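Local structure of aryl acylamidase (bacterium CSBL00001, 4YJ6) at residues T195-F200 with G225-T230. The protein probably hydrolyses the amide bond of aryl acylamides, releasing an arylamine and a carboxylate. Numbering follows the deposited sequence.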
loop_
_atom_site.group_PDB
_atom_site.type_symbol
_atom_site.label_atom_id
_atom_site.label_comp_id
_atom_site.label_asym_id
_atom_site.label_seq_id
_atom_site.Cartn_x
_atom_site.Cartn_y
_atom_site.Cartn_z
ATOM N N THR A 195 -9.007 -5.469 3.448
ATOM C CA THR A 195 -8.553 -6.508 4.401
ATOM C C THR A 195 -8.554 -6.072 5.863
ATOM O O THR A 195 -7.963 -6.747 6.712
ATOM C CB THR A 195 -7.127 -7.022 4.056
ATOM O OG1 THR A 195 -6.230 -5.915 4.093
ATOM C CG2 THR A 195 -7.110 -7.659 2.691
ATOM N N ASN A 196 -9.232 -4.971 6.184
ATOM C CA ASN A 196 -9.347 -4.550 7.587
ATOM C C ASN A 196 -7.970 -4.237 8.159
ATOM O O ASN A 196 -7.735 -4.463 9.329
ATOM C CB ASN A 196 -10.027 -5.655 8.469
ATOM C CG ASN A 196 -10.557 -5.123 9.771
ATOM O OD1 ASN A 196 -11.415 -4.243 9.771
ATOM N ND2 ASN A 196 -10.085 -5.670 10.891
ATOM N N THR A 197 -7.060 -3.726 7.326
ATOM C CA THR A 197 -5.767 -3.293 7.837
ATOM C C THR A 197 -5.552 -1.801 7.616
ATOM O O THR A 197 -6.317 -1.142 6.909
ATOM C CB THR A 197 -4.638 -4.119 7.231
ATOM O OG1 THR A 197 -4.766 -4.154 5.803
ATOM C CG2 THR A 197 -4.708 -5.578 7.781
ATOM N N TYR A 198 -4.551 -1.264 8.309
ATOM C CA TYR A 198 -4.272 0.167 8.242
ATOM C C TYR A 198 -3.161 0.408 7.236
ATOM O O TYR A 198 -2.065 -0.152 7.363
ATOM C CB TYR A 198 -3.866 0.622 9.625
ATOM C CG TYR A 198 -3.542 2.109 9.717
ATOM C CD1 TYR A 198 -4.560 3.070 9.625
ATOM C CD2 TYR A 198 -2.234 2.549 9.899
ATOM C CE1 TYR A 198 -4.275 4.418 9.737
ATOM C CE2 TYR A 198 -1.933 3.897 9.993
ATOM C CZ TYR A 198 -2.952 4.825 9.906
ATOM O OH TYR A 198 -2.655 6.146 10.005
ATOM N N GLY A 199 -3.425 1.233 6.228
ATOM C CA GLY A 199 -2.443 1.458 5.179
ATOM C C GLY A 199 -2.053 2.916 5.195
ATOM O O GLY A 199 -2.917 3.770 4.967
ATOM N N PHE A 200 -0.763 3.212 5.412
ATOM C CA PHE A 200 -0.315 4.604 5.546
ATOM C C PHE A 200 0.476 5.055 4.312
ATOM O O PHE A 200 1.573 4.519 4.062
ATOM C CB PHE A 200 0.570 4.811 6.799
ATOM C CG PHE A 200 0.786 6.269 7.106
ATOM C CD1 PHE A 200 -0.121 6.949 7.911
ATOM C CD2 PHE A 200 1.842 6.966 6.558
ATOM C CE1 PHE A 200 0.031 8.307 8.182
ATOM C CE2 PHE A 200 2.014 8.323 6.820
ATOM C CZ PHE A 200 1.089 8.997 7.620
ATOM N N GLY A 225 5.340 2.581 1.780
ATOM C CA GLY A 225 4.848 2.769 3.136
ATOM C C GLY A 225 4.337 1.466 3.720
ATOM O O GLY A 225 4.268 0.462 3.035
ATOM N N PRO A 226 3.974 1.500 5.001
ATOM C CA PRO A 226 3.605 0.311 5.762
ATOM C C PRO A 226 2.113 -0.023 5.714
ATOM O O PRO A 226 1.274 0.884 5.666
ATOM C CB PRO A 226 4.010 0.687 7.179
ATOM C CG PRO A 226 3.686 2.163 7.246
ATOM C CD PRO A 226 4.032 2.699 5.845
ATOM N N ILE A 227 1.821 -1.324 5.754
ATOM C CA ILE A 227 0.484 -1.822 6.070
ATOM C C ILE A 227 0.584 -2.553 7.411
ATOM O O ILE A 227 1.464 -3.380 7.580
ATOM C CB ILE A 227 -0.005 -2.757 4.956
ATOM C CG1 ILE A 227 -0.119 -1.961 3.654
ATOM C CG2 ILE A 227 -1.387 -3.437 5.334
ATOM C CD1 ILE A 227 -0.410 -2.816 2.406
ATOM N N THR A 228 -0.279 -2.209 8.370
ATOM C CA THR A 228 -0.176 -2.753 9.735
ATOM C C THR A 228 -1.579 -3.069 10.266
ATOM O O THR A 228 -2.570 -2.809 9.602
ATOM C CB THR A 228 0.431 -1.722 10.706
ATOM O OG1 THR A 228 -0.376 -0.537 10.705
ATOM C CG2 THR A 228 1.861 -1.349 10.298
ATOM N N ARG A 229 -1.671 -3.605 11.482
ATOM C CA ARG A 229 -2.981 -3.802 12.107
ATOM C C ARG A 229 -3.264 -2.704 13.106
ATOM O O ARG A 229 -4.426 -2.513 13.480
ATOM C CB ARG A 229 -3.082 -5.169 12.819
ATOM C CG ARG A 229 -3.075 -6.361 11.824
ATOM C CD ARG A 229 -3.274 -7.729 12.497
ATOM N NE ARG A 229 -2.196 -7.997 13.438
ATOM C CZ ARG A 229 -1.013 -8.521 13.101
ATOM N NH1 ARG A 229 -0.758 -8.923 11.856
ATOM N NH2 ARG A 229 -0.100 -8.670 14.042
ATOM N N THR A 230 -2.229 -2.005 13.576
ATOM C CA THR A 230 -2.420 -0.892 14.515
ATOM C C THR A 230 -1.774 0.375 14.003
ATOM O O THR A 230 -0.793 0.336 13.259
ATOM C CB THR A 230 -1.795 -1.149 15.899
ATOM O OG1 THR A 230 -0.345 -1.092 15.812
ATOM C CG2 THR A 230 -2.214 -2.510 16.430
#
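T228 OG1 lies at the edge of the Y198 ring, near its plane and 3.7 Å from Y198 CD2, and Y198 OH, which hydrogen-bonds S474 OG, lies in the plane of the F200 ring at its edge. The side chains of Y198 and T228 lie side by side, pointing the same way, on one face of the sheet; the two residues form an antiparallel hydrogen-bonded pair. Between them pass Y198 N to T228 O (2.8 Å) and T228 N to Y198 O (2.9 Å), the latter in the carbonyl plane. F200 N adds a nearly straight third bond to P226 O, 3.1 Å long, while F200 CB packs against P226 CG. T228 OG1, set between its own N and carbonyl carbon (chi1 58°), donates to T230 O from above the carbonyl plane, linking the end of strand 223-228 to the N-cap residue of helix 231-241. The side chains of T197 and I227 cross obliquely, T197 OG1 3.5 Å from I227 CG2, and T197 OG1 donates to T195 OG1 (2.9 Å). Replacing T197 by alanine takes away OG1 and CG2 and is likely to cost T195 OG1 the hydrogen bond from T197 and leave I227 CG2 less covered. Strand 198-201 pairs with 223-228 on one side and 443-451 on the other within the central mixed sheet, and 223-228 in turn pairs with the outermost strand 178-183, with helix 231-241 over Y198, P226 and T228 and helix 165-172 against T197.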